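Local coordinates for sortase family protein (Clostridium perfringens, PDB 4D70), which probably acts as a class D sortase, a cysteine transpeptidase that cleaves the sorting signal of surface proteins and attaches them to the cell wall, at residues A62-E67 and D127-T132; D82-N87 and S104-R109; G98-F103 and D161-T166; E144-S149 and R177-A182. One frame throughout, in Å; residues are numbered along the deposited sequence. Where two conformers were deposited one is given.

All four contacts involve the curled beta-sheet of the sortase barrel: three pair its strands, one sets a helix on it. Interactions 1 and 4 are antiparallel ladders, the first with isoleucines on a buried face, the second nearer the surface with an aromatic ring laid over its neighbour. Interaction 3 is a parallel pairing that adds side-chain hydrogen bonds to the ladder. Interaction 2, also at the surface, is the exception: a helix rests on the far part of strand 101-109, whose beginning serves interaction 3, through a leucine and an ion pair. In the interior the contacts meet, Met-165 of interaction 3 packing on Ile-129 and Ile-131 of interaction 1.

Interaction 1. Residues A62-E67 and D127-T132; sequences ALIDIE and DEIKIT
Leu-63 and Thr-132 hold each other by two backbone hydrogen bonds, Leu-63 N to Thr-132 O at 2.8 Å and Thr-132 N to Leu-63 O at 3.0 Å. Asp-65 and Lys-130 repeat the double link two residues on, giving a regular antiparallel ladder with Ile-64 and Ile-131 as the non-hydrogen-bonded pair between. Water 1 lies on the outer face of this ladder. It stands 2.6 Å from Asp-65 OD2 and hydrogen-bonds also to Thr-132 OG1 and Lys-130 O, tying both strands together. The other carboxylate oxygen of Asp-65, OD1, turns to His-72 on the next strand. Where the ladder ends, water 2 takes over, accepting from Glu-67 N and donating to Glu-128 O at 3.0 Å.

The opposite face is wholly aliphatic. Ile-64, Ile-66, Ile-129 and Ile-131 lie side by side and point the same way, into the barrel interior, where Ile-129 and Ile-131 meet Met-165. Ile-131 bends at its second torsion (chi2 -68°), bringing CD1 alongside Ile-64 CG1 at 3.8 Å. Its other branch, CG2, rests 3.7 Å from Ala-62 CB, while Ile-129 CG2 fits beside Ile-64 CD1 at 4.0 Å. In this wall of the sortase barrel, therefore, the chemistry differs by face: Asp-65, Lys-130 and Thr-132 mixed with Leu-63 outside, branched hydrocarbon within, and backbone bonds sewing the two strands together between them.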
loop_
_atom_site.group_PDB
_atom_site.type_symbol
_atom_site.label_atom_id
_atom_site.label_comp_id
_atom_site.label_asym_id
_atom_site.label_seq_id
_atom_site.Cartn_x
_atom_site.Cartn_y
_atom_site.Cartn_z
ATOM N N ALA A 62 6.833 4.435 -1.078
ATOM C CA ALA A 62 5.842 5.491 -1.174
ATOM C C ALA A 62 5.391 5.845 0.228
ATOM O O ALA A 62 5.494 5.046 1.166
ATOM C CB ALA A 62 4.617 5.017 -1.999
ATOM N N LEU A 63 4.814 7.010 0.324
ATOM C CA LEU A 63 4.056 7.383 1.450
ATOM C C LEU A 63 2.580 7.119 1.151
ATOM O O LEU A 63 2.121 7.188 0.011
ATOM C CB LEU A 63 4.187 8.898 1.691
ATOM C CG LEU A 63 5.610 9.463 1.973
ATOM C CD1 LEU A 63 5.482 10.969 2.190
ATOM C CD2 LEU A 63 6.290 8.810 3.178
ATOM N N ILE A 64 1.867 6.813 2.181
ATOM C CA ILE A 64 0.423 6.681 2.130
ATOM C C ILE A 64 -0.211 7.600 3.157
ATOM O O ILE A 64 0.141 7.607 4.345
ATOM C CB ILE A 64 -0.011 5.214 2.336
ATOM C CG1 ILE A 64 -1.551 5.078 2.257
ATOM C CG2 ILE A 64 0.485 4.647 3.688
ATOM C CD1 ILE A 64 -2.019 3.649 1.993
ATOM N N ASP A 65 -1.186 8.376 2.707
ATOM C CA ASP A 65 -2.014 9.209 3.576
ATOM C C ASP A 65 -3.473 8.954 3.302
ATOM O O ASP A 65 -3.909 9.009 2.159
ATOM C CB ASP A 65 -1.713 10.687 3.293
ATOM C CG ASP A 65 -0.298 11.052 3.653
ATOM O OD1 ASP A 65 -0.072 11.265 4.866
ATOM O OD2 ASP A 65 0.588 11.006 2.768
ATOM N N ILE A 66 -4.207 8.590 4.345
ATOM C CA ILE A 66 -5.649 8.447 4.303
ATOM C C ILE A 66 -6.292 9.305 5.389
ATOM O O ILE A 66 -6.381 8.918 6.563
ATOM C CB ILE A 66 -6.081 7.001 4.519
ATOM C CG1 ILE A 66 -5.223 6.065 3.619
ATOM C CG2 ILE A 66 -7.516 6.888 4.227
ATOM C CD1 ILE A 66 -5.534 4.618 3.829
ATOM N N GLU A 67 -6.730 10.477 4.977
ATOM C CA GLU A 67 -7.184 11.503 5.909
ATOM C C GLU A 67 -8.321 10.973 6.759
ATOM O O GLU A 67 -8.349 11.233 7.941
ATOM C CB GLU A 67 -7.619 12.785 5.168
ATOM C CG GLU A 67 -6.511 13.466 4.351
ATOM C CD GLU A 67 -5.244 13.748 5.153
ATOM O OE1 GLU A 67 -5.410 14.177 6.338
ATOM O OE2 GLU A 67 -4.105 13.532 4.601
ATOM N N ASP A 127 -14.004 7.797 -0.560
ATOM C CA ASP A 127 -12.901 8.320 0.234
ATOM C C ASP A 127 -11.639 8.222 -0.553
ATOM O O ASP A 127 -11.471 7.350 -1.472
ATOM C CB ASP A 127 -12.728 7.557 1.530
ATOM C CG ASP A 127 -13.847 7.850 2.530
ATOM O OD1 ASP A 127 -14.492 8.891 2.348
ATOM O OD2 ASP A 127 -14.115 6.999 3.413
ATOM N N GLU A 128 -10.746 9.116 -0.249
ATOM C CA GLU A 128 -9.491 9.224 -0.985
ATOM C C GLU A 128 -8.293 8.579 -0.254
ATOM O O GLU A 128 -8.196 8.650 0.979
ATOM C CB GLU A 128 -9.164 10.714 -1.202
ATOM C CG GLU A 128 -8.522 11.054 -2.526
ATOM C CD GLU A 128 -8.569 12.568 -2.823
ATOM O OE1 GLU A 128 -9.623 13.119 -3.176
ATOM O OE2 GLU A 128 -7.557 13.229 -2.652
ATOM N N ILE A 129 -7.383 8.005 -1.059
ATOM C CA ILE A 129 -6.131 7.460 -0.626
ATOM C C ILE A 129 -5.046 8.142 -1.458
ATOM O O ILE A 129 -4.994 8.014 -2.681
ATOM C CB ILE A 129 -6.011 5.927 -0.824
ATOM C CG1 ILE A 129 -7.095 5.161 0.014
ATOM C CG2 ILE A 129 -4.648 5.417 -0.430
ATOM C CD1 ILE A 129 -7.320 3.769 -0.536
ATOM N N LYS A 130 -4.170 8.829 -0.777
ATOM C CA LYS A 130 -3.067 9.539 -1.419
ATOM C C LYS A 130 -1.751 8.767 -1.306
ATOM O O LYS A 130 -1.332 8.396 -0.240
ATOM C CB LYS A 130 -2.925 10.942 -0.801
ATOM C CG LYS A 130 -1.794 11.801 -1.404
ATOM C CD LYS A 130 -1.436 12.968 -0.487
ATOM C CE LYS A 130 -2.500 14.024 -0.431
ATOM N NZ LYS A 130 -2.110 14.968 0.655
ATOM N N ILE A 131 -1.111 8.551 -2.438
ATOM C CA ILE A 131 0.105 7.771 -2.536
ATOM C C ILE A 131 1.159 8.663 -3.176
ATOM O O ILE A 131 0.985 9.146 -4.295
ATOM C CB ILE A 131 -0.039 6.509 -3.364
ATOM C CG1 ILE A 131 -1.199 5.650 -2.826
ATOM C CG2 ILE A 131 1.280 5.715 -3.354
ATOM C CD1 ILE A 131 -0.987 5.014 -1.455
ATOM N N THR A 132 2.240 8.888 -2.423
ATOM C CA THR A 132 3.335 9.809 -2.855
ATOM C C THR A 132 4.591 9.046 -3.069
ATOM O O THR A 132 5.121 8.411 -2.130
ATOM C CB THR A 132 3.557 10.847 -1.755
ATOM O OG1 THR A 132 2.308 11.475 -1.514
ATOM C CG2 THR A 132 4.555 11.877 -2.178
HETATM O O HOH W 1 0.985 10.206 0.365
HETATM O O HOH W 2 -6.596 10.970 2.095
#

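Interaction 2. Residues D82-N87 and S104-R109; sequences DVLENN and SIAGHR
Leu-84 of the short helix 81-86 and the adjoining Glu-85 cover the far part of strand 101-109, an example of a helix packed on a strand of the sortase beta-barrel. The two residues work differently. Leu-84 points at the strand and spreads its methyl groups over it: CD2 meets Ala-106 CB at 3.8 Å and lies beside the carbonyl of the same residue, while CB packs on Arg-109 CB at 4.0 Å.

Glu-85 and Arg-109 instead run alongside each other. The arginine has CG anti to its own nitrogen (chi1 -172°) and stays extended as far as NE, so its chain reaches across the helix and passes Glu-85 CB, which is 3.6 Å from Arg-109 NE. At the far end the carboxylate and the guanidinium are stacked with their planes 2° apart, OE2 above the centre of the guanidinium. The salt bridge is long, Glu-85 OE2 to Arg-109 NH2 being 3.8 Å, and no N-H points at the oxygen, so attraction between charges probably carries it. Arg-109 NE is engaged by the helix backbone at Leu-81 O, which helps to fix its rotation.

Neighbouring His-108 turns away from the helix toward Cys-170, with ND1 hydrogen-bonded to Asn-110 O, consistent with the His-Cys pair of sortase active sites. His-108 O, buried with no polar partner in the model, faces Leu-84 CD1 at 3.2 Å.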
loop_
_atom_site.group_PDB
_atom_site.type_symbol
_atom_site.label_atom_id
_atom_site.label_comp_id
_atom_site.label_asym_id
_atom_site.label_seq_id
_atom_site.Cartn_x
_atom_site.Cartn_y
_atom_site.Cartn_z
ATOM N N ASP A 82 8.439 -11.096 7.317
ATOM C CA ASP A 82 9.425 -10.199 7.853
ATOM C C ASP A 82 9.116 -8.752 7.579
ATOM O O ASP A 82 9.353 -7.904 8.425
ATOM C CB ASP A 82 10.808 -10.515 7.285
ATOM C CG ASP A 82 11.460 -11.689 7.952
ATOM O OD1 ASP A 82 10.784 -12.485 8.678
ATOM O OD2 ASP A 82 12.687 -11.790 7.729
ATOM N N VAL A 83 8.656 -8.446 6.371
ATOM C CA VAL A 83 8.329 -7.061 6.031
ATOM C C VAL A 83 7.112 -6.632 6.818
ATOM O O VAL A 83 7.124 -5.616 7.514
ATOM C CB VAL A 83 8.080 -6.885 4.511
ATOM C CG1 VAL A 83 7.502 -5.501 4.238
ATOM C CG2 VAL A 83 9.396 -7.092 3.730
ATOM N N LEU A 84 6.072 -7.458 6.730
ATOM C CA LEU A 84 4.784 -7.112 7.290
ATOM C C LEU A 84 4.755 -7.040 8.807
ATOM O O LEU A 84 3.837 -6.455 9.353
ATOM C CB LEU A 84 3.716 -8.073 6.820
ATOM C CG LEU A 84 3.536 -8.051 5.296
ATOM C CD1 LEU A 84 2.607 -9.169 4.907
ATOM C CD2 LEU A 84 3.047 -6.687 4.811
ATOM N N GLU A 85 5.771 -7.575 9.470
ATOM C CA GLU A 85 5.872 -7.433 10.898
ATOM C C GLU A 85 6.016 -5.966 11.255
ATOM O O GLU A 85 5.425 -5.493 12.223
ATOM C CB GLU A 85 7.053 -8.221 11.416
ATOM C CG GLU A 85 7.029 -8.431 12.919
ATOM C CD GLU A 85 7.979 -9.541 13.338
ATOM O OE1 GLU A 85 9.116 -9.574 12.800
ATOM O OE2 GLU A 85 7.606 -10.370 14.203
ATOM N N ASN A 86 6.770 -5.228 10.448
ATOM C CA ASN A 86 7.030 -3.820 10.749
ATOM C C ASN A 86 6.352 -2.786 9.902
ATOM O O ASN A 86 6.243 -1.637 10.311
ATOM C CB ASN A 86 8.508 -3.614 10.667
ATOM C CG ASN A 86 9.201 -4.223 11.852
ATOM O OD1 ASN A 86 8.918 -3.846 12.983
ATOM N ND2 ASN A 86 10.036 -5.208 11.613
ATOM N N ASN A 87 5.929 -3.168 8.707
ATOM C CA ASN A 87 5.387 -2.179 7.810
ATOM C C ASN A 87 4.220 -2.700 7.026
ATOM O O ASN A 87 4.018 -3.891 6.870
ATOM C CB ASN A 87 6.444 -1.748 6.813
ATOM C CG ASN A 87 7.485 -0.824 7.392
ATOM O OD1 ASN A 87 8.683 -1.145 7.406
ATOM N ND2 ASN A 87 7.080 0.329 7.794
ATOM N N SER A 104 -0.956 -3.091 -5.238
ATOM C CA SER A 104 -1.500 -3.840 -4.139
ATOM C C SER A 104 -0.653 -3.843 -2.887
ATOM O O SER A 104 0.568 -3.991 -2.925
ATOM C CB SER A 104 -1.713 -5.279 -4.543
ATOM O OG SER A 104 -2.628 -5.354 -5.602
ATOM N N ILE A 105 -1.311 -3.597 -1.766
ATOM C CA ILE A 105 -0.630 -3.474 -0.488
ATOM C C ILE A 105 -1.249 -4.364 0.545
ATOM O O ILE A 105 -2.474 -4.635 0.525
ATOM C CB ILE A 105 -0.424 -2.029 -0.055
ATOM C CG1 ILE A 105 -1.691 -1.243 0.145
ATOM C CG2 ILE A 105 0.381 -1.350 -1.160
ATOM C CD1 ILE A 105 -1.481 0.109 0.818
ATOM N N ALA A 106 -0.419 -4.832 1.469
ATOM C CA ALA A 106 -0.852 -5.808 2.506
ATOM C C ALA A 106 -0.726 -5.128 3.831
ATOM O O ALA A 106 0.312 -4.523 4.146
ATOM C CB ALA A 106 0.034 -7.039 2.483
ATOM N N GLY A 107 -1.780 -5.198 4.606
ATOM C CA GLY A 107 -1.846 -4.545 5.883
ATOM C C GLY A 107 -2.135 -5.492 7.022
ATOM O O GLY A 107 -2.736 -5.133 8.014
ATOM N N HIS A 108 -1.678 -6.707 6.862
ATOM C CA HIS A 108 -1.827 -7.712 7.910
ATOM C C HIS A 108 -0.663 -8.645 7.800
ATOM O O HIS A 108 -0.058 -8.746 6.713
ATOM C CB HIS A 108 -3.113 -8.504 7.696
ATOM C CG HIS A 108 -3.080 -9.355 6.462
ATOM N ND1 HIS A 108 -2.960 -10.731 6.503
ATOM C CD2 HIS A 108 -3.211 -9.032 5.157
ATOM C CE1 HIS A 108 -3.001 -11.212 5.272
ATOM N NE2 HIS A 108 -3.163 -10.199 4.439
ATOM N N ARG A 109 -0.365 -9.313 8.911
ATOM C CA ARG A 109 0.632 -10.378 8.943
ATOM C C ARG A 109 -0.055 -11.612 9.509
ATOM O O ARG A 109 -0.535 -11.589 10.637
ATOM C CB ARG A 109 1.808 -9.959 9.821
ATOM C CG ARG A 109 3.011 -10.906 9.778
ATOM C CD ARG A 109 3.973 -10.510 10.872
ATOM N NE ARG A 109 5.225 -11.256 10.872
ATOM C CZ ARG A 109 5.490 -12.332 11.608
ATOM N NH1 ARG A 109 4.586 -12.856 12.418
ATOM N NH2 ARG A 109 6.679 -12.909 11.495
#

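Interaction 3. Residues G98-F103 and D161-T166; sequences GENGNF and DEKTMT
Strands 101-109 and 163-171 form a parallel pairing of the sortase beta-barrel, joined at this end from Gly-101 and Lys-163 to Phe-103 and Met-165. Four backbone bonds alternate between the strands: Gly-101 N to Glu-162 O at 2.8 Å, Thr-164 N to Gly-101 O, Phe-103 N to Thr-164 O, and Thr-166 N to Phe-103 O at 2.8 Å. Gly-101 has backbone angles at which a side chain would strike the preceding carbonyl.

From the start of the ladder the side chain of Lys-163 reaches back, bends at its last torsion (chi4 -70°) and clasps the loop before the strand. NZ gives one bond, 3.1 Å, to Gly-98 O along a lone pair in the carbonyl plane, and another to Asn-100 OD1 from above the amide plane. Water 3 bridges Glu-99 O and Thr-164 O.

On the buried side Phe-103 and Met-165 lie side by side, Phe-103 CD2 4.0 Å from Met-165 CB, and both reach Ile-131. On the other face Asn-102 is pinned through its whole amide: ND2 donates to Val-155 O and Asn-157 O, leaving OD1 as acceptor. It receives the hydroxyl of Thr-166, OG1 to OD1 at 2.6 Å, tilted 22° from the amide plane.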
loop_
_atom_site.group_PDB
_atom_site.type_symbol
_atom_site.label_atom_id
_atom_site.label_comp_id
_atom_site.label_asym_id
_atom_site.label_seq_id
_atom_site.Cartn_x
_atom_site.Cartn_y
_atom_site.Cartn_z
ATOM N N GLY A 98 0.536 4.601 -9.379
ATOM C CA GLY A 98 0.256 5.381 -10.571
ATOM C C GLY A 98 0.323 4.637 -11.890
ATOM O O GLY A 98 -0.040 5.197 -12.916
ATOM N N GLU A 99 0.750 3.381 -11.864
ATOM C CA GLU A 99 0.937 2.628 -13.099
ATOM C C GLU A 99 -0.327 1.930 -13.543
ATOM O O GLU A 99 -1.230 1.719 -12.768
ATOM C CB GLU A 99 2.029 1.556 -12.931
ATOM C CG GLU A 99 3.430 2.051 -12.675
ATOM C CD GLU A 99 4.434 0.907 -12.654
ATOM O OE1 GLU A 99 4.068 -0.310 -12.478
ATOM O OE2 GLU A 99 5.618 1.254 -12.810
ATOM N N ASN A 100 -0.378 1.574 -14.814
ATOM C CA ASN A 100 -1.381 0.649 -15.295
ATOM C C ASN A 100 -1.333 -0.609 -14.436
ATOM O O ASN A 100 -0.267 -1.061 -14.039
ATOM C CB ASN A 100 -1.088 0.251 -16.725
ATOM C CG ASN A 100 -1.126 1.413 -17.674
ATOM O OD1 ASN A 100 -1.936 2.299 -17.570
ATOM N ND2 ASN A 100 -0.284 1.355 -18.652
ATOM N N GLY A 101 -2.489 -1.192 -14.153
ATOM C CA GLY A 101 -2.541 -2.350 -13.275
ATOM C C GLY A 101 -3.015 -1.950 -11.899
ATOM O O GLY A 101 -3.682 -0.927 -11.737
ATOM N N ASN A 102 -2.657 -2.765 -10.919
ATOM C CA ASN A 102 -3.328 -2.715 -9.622
ATOM C C ASN A 102 -2.255 -2.762 -8.561
ATOM O O ASN A 102 -1.783 -3.805 -8.199
ATOM C CB ASN A 102 -4.324 -3.865 -9.579
ATOM C CG ASN A 102 -4.767 -4.252 -8.177
ATOM O OD1 ASN A 102 -4.804 -3.423 -7.292
ATOM N ND2 ASN A 102 -5.145 -5.502 -7.992
ATOM N N PHE A 103 -1.909 -1.586 -8.045
ATOM C CA PHE A 103 -0.916 -1.405 -6.992
ATOM C C PHE A 103 -1.524 -1.979 -5.702
ATOM O O PHE A 103 -2.471 -1.399 -5.165
ATOM C CB PHE A 103 -0.654 0.124 -6.835
ATOM C CG PHE A 103 0.125 0.499 -5.609
ATOM C CD1 PHE A 103 1.391 -0.050 -5.374
ATOM C CD2 PHE A 103 -0.366 1.422 -4.705
ATOM C CE1 PHE A 103 2.100 0.288 -4.240
ATOM C CE2 PHE A 103 0.338 1.746 -3.555
ATOM C CZ PHE A 103 1.580 1.191 -3.328
ATOM N N ASP A 161 -5.632 -2.243 -18.446
ATOM C CA ASP A 161 -6.568 -1.253 -19.010
ATOM C C ASP A 161 -6.952 -0.193 -17.964
ATOM O O ASP A 161 -7.473 0.848 -18.354
ATOM C CB ASP A 161 -7.831 -2.005 -19.531
ATOM C CG ASP A 161 -8.828 -1.104 -20.283
ATOM O OD1 ASP A 161 -8.350 -0.323 -21.100
ATOM O OD2 ASP A 161 -10.084 -1.160 -20.062
ATOM N N GLU A 162 -6.681 -0.422 -16.669
ATOM C CA GLU A 162 -7.014 0.589 -15.666
ATOM C C GLU A 162 -5.847 0.883 -14.741
ATOM O O GLU A 162 -4.808 0.282 -14.869
ATOM C CB GLU A 162 -8.215 0.125 -14.869
ATOM C CG GLU A 162 -9.449 0.014 -15.733
ATOM C CD GLU A 162 -10.648 -0.547 -14.999
ATOM O OE1 GLU A 162 -10.467 -1.081 -13.879
ATOM O OE2 GLU A 162 -11.750 -0.446 -15.581
ATOM N N LYS A 163 -5.992 1.904 -13.867
ATOM C CA LYS A 163 -4.970 2.243 -12.905
ATOM C C LYS A 163 -5.668 2.222 -11.577
ATOM O O LYS A 163 -6.459 3.125 -11.294
ATOM C CB LYS A 163 -4.353 3.652 -13.193
ATOM C CG LYS A 163 -3.539 3.727 -14.508
ATOM C CD LYS A 163 -3.056 5.139 -14.797
ATOM C CE LYS A 163 -2.228 5.347 -16.084
ATOM N NZ LYS A 163 -0.941 4.682 -15.814
ATOM N N THR A 164 -5.421 1.180 -10.779
ATOM C CA THR A 164 -6.146 0.928 -9.554
ATOM C C THR A 164 -5.215 0.518 -8.484
ATOM O O THR A 164 -4.010 0.405 -8.692
ATOM C CB THR A 164 -7.198 -0.217 -9.709
ATOM O OG1 THR A 164 -6.532 -1.473 -9.996
ATOM C CG2 THR A 164 -8.171 0.070 -10.783
ATOM N N MET A 165 -5.757 0.438 -7.274
ATOM C CA MET A 165 -4.992 -0.021 -6.153
ATOM C C MET A 165 -5.865 -0.835 -5.251
ATOM O O MET A 165 -7.085 -0.811 -5.362
ATOM C CB MET A 165 -4.292 1.082 -5.327
ATOM C CG MET A 165 -5.193 1.996 -4.535
ATOM S SD MET A 165 -4.277 3.026 -3.381
ATOM C CE MET A 165 -3.794 1.835 -2.144
ATOM N N THR A 166 -5.197 -1.600 -4.370
ATOM C CA THR A 166 -5.881 -2.589 -3.517
ATOM C C THR A 166 -5.200 -2.618 -2.179
ATOM O O THR A 166 -3.994 -2.578 -2.108
ATOM C CB THR A 166 -5.787 -4.029 -4.119
ATOM O OG1 THR A 166 -6.424 -4.059 -5.417
ATOM C CG2 THR A 166 -6.531 -5.093 -3.234
HETATM O O HOH W 3 -2.335 2.160 -10.169
HETATM O O HOH W 4 -7.955 -2.435 -7.712
#

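Interaction 4. Residues E144-S149 and R177-A182; sequences EIFVTS and RYIVKA
Phe-146 lies flat over Ile-179, its ring forming a lid on the branched carbon of the facing strand. Ile-179 CB stands 3.9 Å from the ring centroid and only 10° off its normal, a CH-pi contact over the face. The methyl CG2 fits beneath the outer end of the ring, 3.6 Å from Phe-146 CZ, and CG1 lies on the other side below CE2. What brings the ring there is the first torsion of Phe-146: with chi1 at 65°, CG is held between the backbone nitrogen and carbonyl carbon and the ring folds across to the neighbouring strand. Lys-181 borders the ring edge, near its plane, with CD 4.2 Å from Phe-146 CE1, before its amino group goes on to Val-155 O and Thr-166 OG1.

Beside the lid, Thr-148 sets CG2 against Ile-179 CG1 at 3.8 Å, while its hydroxyl bonds to Asp-152. These strands, 137-148 and 176-184, are antiparallel neighbours in the sortase barrel. Backbone pairs at Phe-146 and Ile-179 and at Thr-148 and Arg-177 fix their spacing, Arg-177 N reaching Thr-148 O at 2.8 Å. The Glu-144 N to Lys-181 O bond is weak, although Lys-181 N meets Glu-144 O with an N-H...O angle of 176°.

The reverse face carries a knob of its own: Ile-145 CG2 presses obliquely on the hydroxyl end of Tyr-178, 3.3 Å from OH, and Val-147 CG2 comes obliquely to the same side of the ring, farther back at CD1.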
loop_
_atom_site.group_PDB
_atom_site.type_symbol
_atom_site.label_atom_id
_atom_site.label_comp_id
_atom_site.label_asym_id
_atom_site.label_seq_id
_atom_site.Cartn_x
_atom_site.Cartn_y
_atom_site.Cartn_z
ATOM N N GLU A 144 -14.704 0.178 -4.423
ATOM C CA GLU A 144 -15.144 -1.171 -4.110
ATOM C C GLU A 144 -14.599 -1.594 -2.758
ATOM O O GLU A 144 -13.418 -1.366 -2.445
ATOM C CB GLU A 144 -14.651 -2.114 -5.281
ATOM C CG GLU A 144 -14.822 -3.587 -4.988
ATOM C CD GLU A 144 -14.648 -4.453 -6.242
ATOM O OE1 GLU A 144 -13.885 -4.025 -7.093
ATOM O OE2 GLU A 144 -15.395 -5.467 -6.394
ATOM N N ILE A 145 -15.462 -2.188 -1.945
ATOM C CA ILE A 145 -15.134 -2.777 -0.656
ATOM C C ILE A 145 -15.797 -4.130 -0.542
ATOM O O ILE A 145 -16.997 -4.251 -0.742
ATOM C CB ILE A 145 -15.598 -1.902 0.505
ATOM C CG1 ILE A 145 -14.955 -0.534 0.385
ATOM C CG2 ILE A 145 -15.152 -2.454 1.841
ATOM C CD1 ILE A 145 -15.557 0.487 1.332
ATOM N N PHE A 146 -15.025 -5.151 -0.230
ATOM C CA PHE A 146 -15.634 -6.459 -0.104
ATOM C C PHE A 146 -14.829 -7.416 0.761
ATOM O O PHE A 146 -13.668 -7.145 1.107
ATOM C CB PHE A 146 -15.947 -7.080 -1.465
ATOM C CG PHE A 146 -14.714 -7.379 -2.297
ATOM C CD1 PHE A 146 -14.211 -6.437 -3.122
ATOM C CD2 PHE A 146 -14.130 -8.643 -2.287
ATOM C CE1 PHE A 146 -13.125 -6.701 -3.942
ATOM C CE2 PHE A 146 -13.050 -8.909 -3.062
ATOM C CZ PHE A 146 -12.541 -7.936 -3.915
ATOM N N VAL A 147 -15.492 -8.504 1.157
ATOM C CA VAL A 147 -14.869 -9.526 1.999
ATOM C C VAL A 147 -14.724 -10.772 1.145
ATOM O O VAL A 147 -15.621 -11.103 0.405
ATOM C CB VAL A 147 -15.785 -9.888 3.172
ATOM C CG1 VAL A 147 -15.168 -11.006 4.017
ATOM C CG2 VAL A 147 -15.991 -8.665 4.053
ATOM N N THR A 148 -13.631 -11.457 1.278
ATOM C CA THR A 148 -13.350 -12.625 0.493
ATOM C C THR A 148 -12.519 -13.597 1.316
ATOM O O THR A 148 -12.189 -13.316 2.484
ATOM C CB THR A 148 -12.665 -12.268 -0.864
ATOM O OG1 THR A 148 -12.681 -13.417 -1.691
ATOM C CG2 THR A 148 -11.201 -11.853 -0.700
ATOM N N SER A 149 -12.159 -14.737 0.730
ATOM C CA SER A 149 -11.294 -15.691 1.432
ATOM C C SER A 149 -9.830 -15.406 1.324
ATOM O O SER A 149 -9.365 -14.754 0.386
ATOM C CB SER A 149 -11.553 -17.147 0.938
ATOM O OG SER A 149 -11.051 -17.305 -0.360
ATOM N N ARG A 177 -10.663 -12.039 4.437
ATOM C CA ARG A 177 -9.879 -10.901 3.974
ATOM C C ARG A 177 -10.772 -9.755 3.642
ATOM O O ARG A 177 -11.791 -9.931 2.977
ATOM C CB ARG A 177 -9.016 -11.271 2.762
ATOM C CG ARG A 177 -7.984 -12.373 3.084
ATOM C CD ARG A 177 -7.055 -11.971 4.207
ATOM N NE ARG A 177 -6.152 -13.057 4.657
ATOM C CZ ARG A 177 -6.300 -13.785 5.769
ATOM N NH1 ARG A 177 -7.344 -13.635 6.592
ATOM N NH2 ARG A 177 -5.393 -14.693 6.063
ATOM N N TYR A 178 -10.393 -8.578 4.090
ATOM C CA TYR A 178 -11.171 -7.371 3.850
ATOM C C TYR A 178 -10.381 -6.626 2.774
ATOM O O TYR A 178 -9.163 -6.370 2.919
ATOM C CB TYR A 178 -11.241 -6.559 5.134
ATOM C CG TYR A 178 -12.191 -5.376 5.088
ATOM C CD1 TYR A 178 -13.514 -5.528 5.451
ATOM C CD2 TYR A 178 -11.749 -4.111 4.768
ATOM C CE1 TYR A 178 -14.383 -4.450 5.450
ATOM C CE2 TYR A 178 -12.637 -3.009 4.737
ATOM C CZ TYR A 178 -13.910 -3.180 5.102
ATOM O OH TYR A 178 -14.765 -2.110 5.089
ATOM N N ILE A 179 -11.056 -6.321 1.691
ATOM C CA ILE A 179 -10.473 -5.744 0.482
ATOM C C ILE A 179 -11.032 -4.354 0.209
ATOM O O ILE A 179 -12.208 -4.169 0.067
ATOM C CB ILE A 179 -10.786 -6.640 -0.724
ATOM C CG1 ILE A 179 -10.467 -8.143 -0.420
ATOM C CG2 ILE A 179 -10.052 -6.155 -1.959
ATOM C CD1 ILE A 179 -9.042 -8.408 -0.000
ATOM N N VAL A 180 -10.145 -3.394 0.010
ATOM C CA VAL A 180 -10.486 -2.056 -0.415
ATOM C C VAL A 180 -9.800 -1.834 -1.756
ATOM O O VAL A 180 -8.576 -1.954 -1.834
ATOM C CB VAL A 180 -9.986 -1.049 0.621
ATOM C CG1 VAL A 180 -10.283 0.367 0.178
ATOM C CG2 VAL A 180 -10.679 -1.259 1.971
ATOM N N LYS A 181 -10.581 -1.476 -2.763
ATOM C CA LYS A 181 -10.072 -1.123 -4.077
ATOM C C LYS A 181 -10.411 0.312 -4.402
ATOM O O LYS A 181 -11.472 0.843 -3.971
ATOM C CB LYS A 181 -10.644 -2.062 -5.152
ATOM C CG LYS A 181 -10.040 -3.512 -4.987
ATOM C CD LYS A 181 -10.420 -4.419 -6.162
ATOM C CE LYS A 181 -9.653 -5.751 -6.186
ATOM N NZ LYS A 181 -8.282 -5.596 -6.762
ATOM N N ALA A 182 -9.549 0.929 -5.194
ATOM C CA ALA A 182 -9.651 2.341 -5.467
ATOM C C ALA A 182 -9.066 2.557 -6.879
ATOM O O ALA A 182 -8.164 1.828 -7.321
ATOM C CB ALA A 182 -8.882 3.118 -4.421
#